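PDB 6AGI: calcium uptake protein 3, mitochondrial from Homo sapiens, which senses matrix calcium through its EF-hand domains and, as a disulfide-linked heterodimer with MICU1, regulates the mitochondrial calcium uniporter channel in the central nervous system and skeletal muscle. Local coordinates for residues F299-A310 with K363-D371; R321-K329 with F349-L360. All blocks are in the same frame, centred on the assembly; numbering follows the deposited sequence.

Interaction 1 of 2, residues F299-A310 with K363-D371; sequences FFQFLNNLEDFA and KEFIGIMKD. With CA (calcium ion), chain G.
L303 comes nearest M369, and A310 nearest I366, with CA-CA separations of 8.6 and 7.2 Å, as two short helices joined by a kink at N305 run past the turn that carries the chain out of the last calcium loop. The contact is apolar throughout. F365 is central to its aromatic side: with CG anti to the backbone N (chi1 -170°), its ring reaches between F299, F302 and the leucines. It meets F302 rim to rim, CE2 to CE2 at 3.4 Å, with the planes only 21° apart and neither ring over the other's face. F299, from the same helix as F302, meets F365 obliquely, its CZ 4.0 Å from CZ of F365. M369 bends at both chi2 and chi3, which folds its CE against the two methyls of L303, 3.3 Å from CD2, while its CB lies 3.9 Å from CD2 of L306. An alanine in place of L303 would probably leave CE of M369 without the two methyls it rests on, and the thioether end free to turn. Further along, CD1 of I366 touches CD2 of F309 at 3.7 Å and also rests against A310. CE1 of F302 lies over one face of F309, so the rings of the two helices touch. E364, just before F365, is the last calcium ligand of the third EF-hand loop; where an EF-hand normally has its exiting helix, I366 to M369 form a type I turn. Helix 258-265 flanks F299, helix 325-336 lies against F302 and F309, and F352, ending helix 342-352, meets F365.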
loop_
_atom_site.group_PDB
_atom_site.type_symbol
_atom_site.label_atom_id
_atom_site.label_comp_id
_atom_site.label_asym_id
_atom_site.label_seq_id
_atom_site.Cartn_x
_atom_site.Cartn_y
_atom_site.Cartn_z
ATOM N N PHE B 299 16.846 0.390 -5.795
ATOM C CA PHE B 299 16.342 0.536 -4.441
ATOM C C PHE B 299 15.208 1.547 -4.351
ATOM O O PHE B 299 14.246 1.323 -3.609
ATOM C CB PHE B 299 17.476 0.901 -3.485
ATOM C CG PHE B 299 17.049 1.000 -2.070
ATOM C CD1 PHE B 299 17.004 -0.139 -1.294
ATOM C CD2 PHE B 299 16.630 2.190 -1.523
ATOM C CE1 PHE B 299 16.590 -0.087 0.010
ATOM C CE2 PHE B 299 16.212 2.242 -0.220
ATOM C CZ PHE B 299 16.199 1.111 0.548
ATOM N N PHE B 300 15.233 2.618 -5.133
ATOM C CA PHE B 300 14.060 3.477 -4.997
ATOM C C PHE B 300 12.822 2.966 -5.759
ATOM O O PHE B 300 11.682 3.163 -5.297
ATOM C CB PHE B 300 14.458 4.911 -5.329
ATOM C CG PHE B 300 15.411 5.485 -4.302
ATOM C CD1 PHE B 300 14.925 6.008 -3.112
ATOM C CD2 PHE B 300 16.784 5.387 -4.463
ATOM C CE1 PHE B 300 15.772 6.483 -2.134
ATOM C CE2 PHE B 300 17.646 5.873 -3.489
ATOM C CZ PHE B 300 17.130 6.421 -2.321
ATOM N N GLN B 301 12.990 2.240 -6.858
ATOM C CA GLN B 301 11.826 1.568 -7.428
ATOM C C GLN B 301 11.215 0.620 -6.408
ATOM O O GLN B 301 9.979 0.579 -6.221
ATOM C CB GLN B 301 12.210 0.840 -8.715
ATOM C CG GLN B 301 12.084 1.732 -9.950
ATOM C CD GLN B 301 12.899 1.242 -11.130
ATOM O OE1 GLN B 301 13.432 0.128 -11.127
ATOM N NE2 GLN B 301 13.032 2.097 -12.138
ATOM N N PHE B 302 12.078 -0.120 -5.706
ATOM C CA PHE B 302 11.616 -1.016 -4.647
ATOM C C PHE B 302 10.890 -0.252 -3.534
ATOM O O PHE B 302 9.840 -0.703 -3.035
ATOM C CB PHE B 302 12.814 -1.776 -4.091
ATOM C CG PHE B 302 12.580 -2.363 -2.748
ATOM C CD1 PHE B 302 11.642 -3.371 -2.574
ATOM C CD2 PHE B 302 13.244 -1.874 -1.645
ATOM C CE1 PHE B 302 11.406 -3.900 -1.320
ATOM C CE2 PHE B 302 13.000 -2.394 -0.390
ATOM C CZ PHE B 302 12.084 -3.408 -0.222
ATOM N N LEU B 303 11.392 0.939 -3.162
ATOM C CA LEU B 303 10.675 1.705 -2.139
ATOM C C LEU B 303 9.310 2.125 -2.626
ATOM O O LEU B 303 8.384 2.253 -1.814
ATOM C CB LEU B 303 11.423 2.957 -1.688
ATOM C CG LEU B 303 12.619 2.707 -0.799
ATOM C CD1 LEU B 303 13.206 4.010 -0.254
ATOM C CD2 LEU B 303 12.227 1.715 0.282
ATOM N N ASN B 304 9.142 2.302 -3.935
ATOM C CA ASN B 304 7.782 2.618 -4.323
ATOM C C ASN B 304 6.906 1.382 -4.419
ATOM O O ASN B 304 5.680 1.520 -4.450
ATOM C CB ASN B 304 7.750 3.438 -5.614
ATOM C CG ASN B 304 8.082 4.888 -5.357
ATOM O OD1 ASN B 304 8.145 5.312 -4.211
ATOM N ND2 ASN B 304 8.270 5.653 -6.399
ATOM N N ASN B 305 7.491 0.186 -4.383
ATOM C CA ASN B 305 6.717 -1.052 -4.372
ATOM C C ASN B 305 6.735 -1.693 -2.977
ATOM O O ASN B 305 6.635 -2.929 -2.807
ATOM C CB ASN B 305 7.273 -1.993 -5.428
ATOM C CG ASN B 305 6.557 -1.885 -6.742
ATOM O OD1 ASN B 305 7.140 -1.464 -7.753
ATOM N ND2 ASN B 305 5.275 -2.231 -6.741
ATOM N N LEU B 306 6.885 -0.851 -1.957
ATOM C CA LEU B 306 7.076 -1.393 -0.623
ATOM C C LEU B 306 5.892 -2.224 -0.142
ATOM O O LEU B 306 6.094 -3.148 0.654
ATOM C CB LEU B 306 7.358 -0.271 0.374
ATOM C CG LEU B 306 8.065 -0.867 1.602
ATOM C CD1 LEU B 306 9.487 -1.251 1.274
ATOM C CD2 LEU B 306 8.035 0.088 2.775
ATOM N N GLU B 307 4.688 -1.845 -0.559
ATOM C CA GLU B 307 3.475 -2.535 -0.142
ATOM C C GLU B 307 3.581 -3.987 -0.545
ATOM O O GLU B 307 3.545 -4.887 0.293
ATOM C CB GLU B 307 2.243 -1.895 -0.785
ATOM C CG GLU B 307 1.767 -0.631 -0.089
ATOM C CD GLU B 307 2.630 0.573 -0.412
ATOM O OE1 GLU B 307 3.618 0.414 -1.159
ATOM O OE2 GLU B 307 2.319 1.679 0.079
ATOM N N ASP B 308 3.717 -4.206 -1.845
ATOM C CA ASP B 308 3.851 -5.561 -2.370
ATOM C C ASP B 308 4.909 -6.315 -1.579
ATOM O O ASP B 308 4.716 -7.491 -1.225
ATOM C CB ASP B 308 4.226 -5.552 -3.856
ATOM C CG ASP B 308 3.050 -5.179 -4.772
ATOM O OD1 ASP B 308 2.116 -4.490 -4.282
ATOM O OD2 ASP B 308 3.007 -5.606 -5.951
ATOM N N PHE B 309 5.995 -5.626 -1.197
ATOM C CA PHE B 309 6.996 -6.301 -0.364
ATOM C C PHE B 309 6.413 -6.733 0.984
ATOM O O PHE B 309 6.687 -7.849 1.467
ATOM C CB PHE B 309 8.202 -5.393 -0.145
ATOM C CG PHE B 309 9.413 -6.099 0.427
ATOM C CD1 PHE B 309 10.093 -7.066 -0.303
ATOM C CD2 PHE B 309 9.884 -5.768 1.695
ATOM C CE1 PHE B 309 11.213 -7.701 0.226
ATOM C CE2 PHE B 309 11.014 -6.391 2.226
ATOM C CZ PHE B 309 11.679 -7.362 1.488
ATOM N N ALA B 310 5.608 -5.871 1.615
ATOM C CA ALA B 310 5.044 -6.245 2.909
ATOM C C ALA B 310 4.160 -7.473 2.773
ATOM O O ALA B 310 4.269 -8.412 3.577
ATOM C CB ALA B 310 4.256 -5.081 3.508
ATOM N N LYS B 363 10.275 -4.017 12.145
ATOM C CA LYS B 363 10.401 -2.588 12.389
ATOM C C LYS B 363 11.839 -2.105 12.239
ATOM O O LYS B 363 12.090 -0.900 12.286
ATOM C CB LYS B 363 9.804 -2.232 13.766
ATOM C CG LYS B 363 9.968 -0.765 14.247
ATOM C CD LYS B 363 11.293 -0.539 15.014
ATOM C CE LYS B 363 11.671 0.959 15.064
ATOM N NZ LYS B 363 13.137 1.168 15.270
ATOM N N GLU B 364 12.758 -2.988 11.864
ATOM C CA GLU B 364 14.076 -2.501 11.472
ATOM C C GLU B 364 14.029 -1.917 10.060
ATOM O O GLU B 364 14.710 -0.925 9.766
ATOM C CB GLU B 364 15.113 -3.619 11.577
ATOM C CG GLU B 364 15.260 -4.228 12.950
ATOM C CD GLU B 364 16.673 -4.698 13.234
ATOM O OE1 GLU B 364 17.370 -4.099 14.078
ATOM O OE2 GLU B 364 17.067 -5.710 12.621
ATOM N N PHE B 365 13.245 -2.519 9.167
ATOM C CA PHE B 365 13.104 -1.955 7.830
ATOM C C PHE B 365 11.682 -1.467 7.536
ATOM O O PHE B 365 11.442 -0.251 7.479
ATOM C CB PHE B 365 13.538 -2.948 6.736
ATOM C CG PHE B 365 13.624 -2.306 5.388
ATOM C CD1 PHE B 365 14.095 -0.997 5.300
ATOM C CD2 PHE B 365 13.155 -2.918 4.243
ATOM C CE1 PHE B 365 14.175 -0.339 4.100
ATOM C CE2 PHE B 365 13.222 -2.256 3.014
ATOM C CZ PHE B 365 13.734 -0.955 2.952
ATOM N N ILE B 366 10.725 -2.386 7.345
ATOM C CA ILE B 366 9.422 -2.006 6.791
ATOM C C ILE B 366 8.693 -1.009 7.687
ATOM O O ILE B 366 8.159 0.005 7.208
ATOM C CB ILE B 366 8.557 -3.250 6.533
ATOM C CG1 ILE B 366 9.201 -4.151 5.475
ATOM C CG2 ILE B 366 7.133 -2.869 6.172
ATOM C CD1 ILE B 366 8.285 -5.293 4.985
ATOM N N GLY B 367 8.661 -1.280 8.997
ATOM C CA GLY B 367 8.012 -0.361 9.921
ATOM C C GLY B 367 8.621 1.025 9.882
ATOM O O GLY B 367 7.920 2.033 10.002
ATOM N N ILE B 368 9.935 1.092 9.680
ATOM C CA ILE B 368 10.633 2.365 9.726
ATOM C C ILE B 368 10.367 3.244 8.497
ATOM O O ILE B 368 10.525 4.467 8.590
ATOM C CB ILE B 368 12.126 2.082 10.016
ATOM C CG1 ILE B 368 12.311 1.977 11.529
ATOM C CG2 ILE B 368 13.054 3.128 9.434
ATOM C CD1 ILE B 368 12.339 3.304 12.259
ATOM N N MET B 369 9.928 2.700 7.360
ATOM C CA MET B 369 9.721 3.586 6.220
ATOM C C MET B 369 8.407 4.351 6.363
ATOM O O MET B 369 7.368 3.800 6.747
ATOM C CB MET B 369 9.739 2.839 4.875
ATOM C CG MET B 369 10.884 1.894 4.669
ATOM S SD MET B 369 12.466 2.732 4.646
ATOM C CE MET B 369 12.625 3.503 3.048
ATOM N N LYS B 370 8.473 5.631 6.025
ATOM C CA LYS B 370 7.330 6.522 6.066
ATOM C C LYS B 370 6.537 6.430 4.763
ATOM O O LYS B 370 7.110 6.342 3.671
ATOM C CB LYS B 370 7.816 7.951 6.317
ATOM C CG LYS B 370 8.754 8.460 5.216
ATOM C CD LYS B 370 9.177 9.922 5.377
ATOM C CE LYS B 370 9.872 10.188 6.711
ATOM N NZ LYS B 370 10.416 11.582 6.824
ATOM N N ASP B 371 5.212 6.410 4.888
ATOM C CA ASP B 371 4.287 6.517 3.750
ATOM C C ASP B 371 3.799 7.957 3.594
ATOM O O ASP B 371 2.786 8.337 4.182
ATOM C CB ASP B 371 3.109 5.564 3.926
HETATM CA CA CA G . 18.751 -7.697 12.748
#

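Interaction 2 of 2, residues R321-K329 with F349-L360; sequences RSIGQDEFK and FKIFDVDKDDQL. With CA (calcium ion), chain G.
The F349 ring is held between Q325 and L360: CG of Q325 lies over one face, 3.4 Å from the ring centroid as a CH-pi contact, and CD1 of L360 rests over the opposite face, toward the rim. At its edge, CE1 of F349 points at the face of F328, 3.5 Å from CG, in an edge-to-face pair with the planes at 86° and the centroids 5.2 Å apart. It is with CG anti to the backbone N (chi1 177°) that the F328 ring presents this face to F349. Beside the rings the backbones of I323 and L360 form an antiparallel hydrogen-bonded pair, I323 N to L360 O at 3.0 Å and L360 N to I323 O at 2.9 Å. Their side chains share a face of this small ladder, CG2 of I323 lying 4.0 Å from CB of L360. This is the short sheet by which paired EF-hands join their loops; here 353-364 is the calcium-filled loop, and L360 follows Q359, whose carbonyl O binds the ion. The L360 N that bonds to I323 O belongs to the same peptide as that carbonyl. D353, D355 and D357 supply carboxylate ligands, and E364 completes the site. D353 OD1 binds calcium at 2.4 Å, while D353 OD2 takes a hydrogen bond from D358 N, which comes from above the carboxylate plane. On the other side of the ladder, CB and CG of Q359 lie against I323 O, and its CB also against CB of S322. Beyond F328, F309 meets it edge-to-face, and F365 touches it too.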
loop_
_atom_site.group_PDB
_atom_site.type_symbol
_atom_site.label_atom_id
_atom_site.label_comp_id
_atom_site.label_asym_id
_atom_site.label_seq_id
_atom_site.Cartn_x
_atom_site.Cartn_y
_atom_site.Cartn_z
ATOM N N ARG B 321 9.509 -12.837 13.066
ATOM C CA ARG B 321 10.781 -13.418 12.683
ATOM C C ARG B 321 11.477 -12.447 11.738
ATOM O O ARG B 321 10.848 -11.560 11.145
ATOM C CB ARG B 321 10.603 -14.792 12.025
ATOM N N SER B 322 12.797 -12.603 11.641
ATOM C CA SER B 322 13.647 -11.730 10.843
ATOM C C SER B 322 14.124 -12.483 9.615
ATOM O O SER B 322 14.457 -13.672 9.687
ATOM C CB SER B 322 14.863 -11.237 11.630
ATOM O OG SER B 322 14.473 -10.357 12.661
ATOM N N ILE B 323 14.200 -11.785 8.533
ATOM C CA ILE B 323 14.634 -12.335 7.261
ATOM C C ILE B 323 16.159 -12.257 7.167
ATOM O O ILE B 323 16.796 -11.371 7.748
ATOM C CB ILE B 323 13.919 -11.555 6.135
ATOM C CG1 ILE B 323 14.240 -12.121 4.762
ATOM C CG2 ILE B 323 14.281 -10.105 6.206
ATOM C CD1 ILE B 323 13.452 -13.344 4.411
ATOM N N GLY B 324 16.767 -13.215 6.440
ATOM C CA GLY B 324 18.173 -13.110 6.087
ATOM C C GLY B 324 18.393 -12.442 4.727
ATOM O O GLY B 324 17.455 -12.168 3.982
ATOM N N GLN B 325 19.666 -12.205 4.383
ATOM C CA GLN B 325 19.875 -11.429 3.165
ATOM C C GLN B 325 19.520 -12.223 1.920
ATOM O O GLN B 325 19.051 -11.638 0.937
ATOM C CB GLN B 325 21.315 -10.911 3.012
ATOM C CG GLN B 325 21.880 -10.200 4.216
ATOM C CD GLN B 325 23.306 -9.670 4.031
ATOM O OE1 GLN B 325 23.924 -9.240 5.002
ATOM N NE2 GLN B 325 23.780 -9.589 2.781
ATOM N N ASP B 326 19.645 -13.550 1.954
ATOM C CA ASP B 326 19.335 -14.322 0.756
ATOM C C ASP B 326 17.850 -14.256 0.419
ATOM O O ASP B 326 17.463 -13.868 -0.693
ATOM C CB ASP B 326 19.784 -15.765 0.931
ATOM C CG ASP B 326 21.279 -15.930 0.822
ATOM O OD1 ASP B 326 22.017 -15.558 1.761
ATOM O OD2 ASP B 326 21.714 -16.462 -0.213
ATOM N N GLU B 327 16.992 -14.641 1.362
ATOM C CA GLU B 327 15.571 -14.567 1.080
ATOM C C GLU B 327 15.039 -13.146 1.209
ATOM O O GLU B 327 13.913 -12.884 0.774
ATOM C CB GLU B 327 14.798 -15.553 1.974
ATOM C CG GLU B 327 13.334 -15.797 1.503
ATOM C CD GLU B 327 13.137 -17.072 0.648
ATOM O OE1 GLU B 327 14.048 -17.937 0.593
ATOM O OE2 GLU B 327 12.068 -17.190 0.003
ATOM N N PHE B 328 15.825 -12.204 1.744
ATOM C CA PHE B 328 15.459 -10.801 1.554
ATOM C C PHE B 328 15.562 -10.437 0.081
ATOM O O PHE B 328 14.628 -9.866 -0.500
ATOM C CB PHE B 328 16.334 -9.878 2.402
ATOM C CG PHE B 328 16.057 -8.405 2.185
ATOM C CD1 PHE B 328 16.625 -7.716 1.121
ATOM C CD2 PHE B 328 15.219 -7.713 3.034
ATOM C CE1 PHE B 328 16.369 -6.375 0.924
ATOM C CE2 PHE B 328 14.963 -6.377 2.838
ATOM C CZ PHE B 328 15.541 -5.709 1.786
ATOM N N LYS B 329 16.691 -10.784 -0.547
ATOM C CA LYS B 329 16.834 -10.553 -1.977
ATOM C C LYS B 329 15.739 -11.273 -2.761
ATOM O O LYS B 329 15.120 -10.705 -3.681
ATOM C CB LYS B 329 18.212 -11.012 -2.457
ATOM C CG LYS B 329 18.213 -11.299 -3.951
ATOM C CD LYS B 329 19.576 -11.224 -4.569
ATOM C CE LYS B 329 20.651 -11.657 -3.608
ATOM N NZ LYS B 329 21.777 -12.160 -4.429
ATOM N N PHE B 349 21.479 -4.163 4.693
ATOM C CA PHE B 349 21.526 -4.841 5.986
ATOM C C PHE B 349 22.465 -4.124 6.952
ATOM O O PHE B 349 22.106 -3.884 8.110
ATOM C CB PHE B 349 21.902 -6.314 5.814
ATOM C CG PHE B 349 20.713 -7.195 5.577
ATOM C CD1 PHE B 349 19.812 -6.902 4.555
ATOM C CD2 PHE B 349 20.441 -8.267 6.417
ATOM C CE1 PHE B 349 18.701 -7.695 4.331
ATOM C CE2 PHE B 349 19.324 -9.070 6.204
ATOM C CZ PHE B 349 18.451 -8.775 5.157
ATOM N N LYS B 350 23.660 -3.741 6.493
ATOM C CA LYS B 350 24.572 -3.048 7.399
ATOM C C LYS B 350 24.047 -1.667 7.795
ATOM O O LYS B 350 24.387 -1.154 8.866
ATOM C CB LYS B 350 25.961 -2.931 6.766
ATOM C CG LYS B 350 27.040 -3.873 7.351
ATOM C CD LYS B 350 26.732 -5.368 7.213
ATOM C CE LYS B 350 27.933 -6.221 7.646
ATOM N NZ LYS B 350 28.607 -5.726 8.891
ATOM N N ILE B 351 23.220 -1.047 6.960
ATOM C CA ILE B 351 22.632 0.233 7.331
ATOM C C ILE B 351 21.556 0.047 8.401
ATOM O O ILE B 351 21.577 0.716 9.437
ATOM C CB ILE B 351 22.090 0.950 6.082
ATOM C CG1 ILE B 351 23.239 1.349 5.166
ATOM C CG2 ILE B 351 21.304 2.188 6.452
ATOM C CD1 ILE B 351 22.763 1.827 3.819
ATOM N N PHE B 352 20.633 -0.904 8.199
ATOM C CA PHE B 352 19.441 -1.023 9.044
ATOM C C PHE B 352 19.495 -2.097 10.130
ATOM O O PHE B 352 18.653 -2.067 11.037
ATOM C CB PHE B 352 18.190 -1.304 8.202
ATOM C CG PHE B 352 17.868 -0.239 7.209
ATOM C CD1 PHE B 352 17.069 0.834 7.566
ATOM C CD2 PHE B 352 18.360 -0.303 5.920
ATOM C CE1 PHE B 352 16.754 1.827 6.648
ATOM C CE2 PHE B 352 18.053 0.680 4.995
ATOM C CZ PHE B 352 17.245 1.749 5.358
ATOM N N ASP B 353 20.394 -3.071 10.038
ATOM C CA ASP B 353 20.381 -4.158 11.012
ATOM C C ASP B 353 21.155 -3.658 12.235
ATOM O O ASP B 353 22.386 -3.652 12.272
ATOM C CB ASP B 353 20.984 -5.420 10.405
ATOM C CG ASP B 353 21.484 -6.421 11.433
ATOM O OD1 ASP B 353 20.871 -6.568 12.510
ATOM O OD2 ASP B 353 22.518 -7.058 11.144
ATOM N N VAL B 354 20.372 -3.041 13.120
ATOM C CA VAL B 354 20.812 -2.483 14.394
ATOM C C VAL B 354 21.130 -3.550 15.429
ATOM O O VAL B 354 22.121 -3.463 16.155
ATOM C CB VAL B 354 19.761 -1.520 14.978
ATOM C CG1 VAL B 354 19.559 -0.330 14.053
ATOM C CG2 VAL B 354 18.446 -2.249 15.213
ATOM N N ASP B 355 20.263 -4.558 15.486
ATOM C CA ASP B 355 20.418 -5.631 16.430
ATOM C C ASP B 355 21.797 -6.253 16.125
ATOM O O ASP B 355 22.449 -6.787 17.022
ATOM C CB ASP B 355 19.312 -6.671 16.256
ATOM C CG ASP B 355 19.308 -7.291 14.872
ATOM O OD1 ASP B 355 20.162 -6.908 14.045
ATOM O OD2 ASP B 355 18.450 -8.160 14.612
ATOM N N LYS B 356 22.224 -6.199 14.856
ATOM C CA LYS B 356 23.489 -6.826 14.428
ATOM C C LYS B 356 23.431 -8.363 14.456
ATOM O O LYS B 356 24.358 -9.022 14.926
ATOM C CB LYS B 356 24.656 -6.320 15.312
ATOM C CG LYS B 356 24.618 -4.822 15.659
ATOM C CD LYS B 356 25.373 -3.942 14.673
ATOM C CE LYS B 356 25.432 -2.479 15.142
ATOM N NZ LYS B 356 26.746 -1.807 14.899
ATOM N N ASP B 357 22.352 -8.934 13.893
ATOM C CA ASP B 357 22.219 -10.379 13.706
ATOM C C ASP B 357 22.485 -10.809 12.273
ATOM O O ASP B 357 22.358 -11.996 11.963
ATOM C CB ASP B 357 20.816 -10.847 14.046
ATOM C CG ASP B 357 19.778 -10.157 13.197
ATOM O OD1 ASP B 357 20.192 -9.344 12.330
ATOM O OD2 ASP B 357 18.571 -10.468 13.325
ATOM N N ASP B 358 22.764 -9.854 11.386
ATOM C CA ASP B 358 22.719 -10.050 9.937
ATOM C C ASP B 358 21.340 -10.544 9.494
ATOM O O ASP B 358 21.219 -11.372 8.587
ATOM C CB ASP B 358 23.825 -10.998 9.460
ATOM C CG ASP B 358 24.362 -10.617 8.087
ATOM O OD1 ASP B 358 24.321 -9.399 7.758
ATOM O OD2 ASP B 358 24.796 -11.524 7.337
ATOM N N GLN B 359 20.287 -10.024 10.131
ATOM C CA GLN B 359 18.906 -10.277 9.718
ATOM C C GLN B 359 18.086 -9.013 9.955
ATOM O O GLN B 359 18.475 -8.144 10.736
ATOM C CB GLN B 359 18.284 -11.470 10.478
ATOM C CG GLN B 359 18.912 -12.836 10.175
ATOM C CD GLN B 359 18.034 -14.001 10.604
ATOM O OE1 GLN B 359 18.167 -15.114 10.091
ATOM N NE2 GLN B 359 17.127 -13.748 11.545
ATOM N N LEU B 360 16.937 -8.901 9.295
ATOM C CA LEU B 360 16.117 -7.700 9.422
ATOM C C LEU B 360 14.728 -8.054 9.934
ATOM O O LEU B 360 14.063 -8.933 9.373
ATOM C CB LEU B 360 16.014 -6.965 8.086
ATOM C CG LEU B 360 17.147 -5.956 7.956
ATOM C CD1 LEU B 360 17.257 -5.493 6.534
ATOM C CD2 LEU B 360 16.922 -4.782 8.889
HETATM CA CA CA G . 18.751 -7.697 12.748
#

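Overall arrangement
From the N terminus, the chain first passes through 299-310, on helices 293-304 and 306-312. It then reaches 321-329, which meets 349-360 after 19 intervening residues, mostly helical; this closes interaction 2. A few residues later 363-371 returns to 299-310 and closes the wider loop of interaction 1, which encloses interaction 2 completely. Their centres are about 14 Å apart. E364 joins them, its OE2 binding the same calcium ion as the loop ligands of interaction 2. Interaction 2 joins two loops through their short strands; interaction 1 brings the turn after the calcium loop back onto helices 293-304 and 306-312.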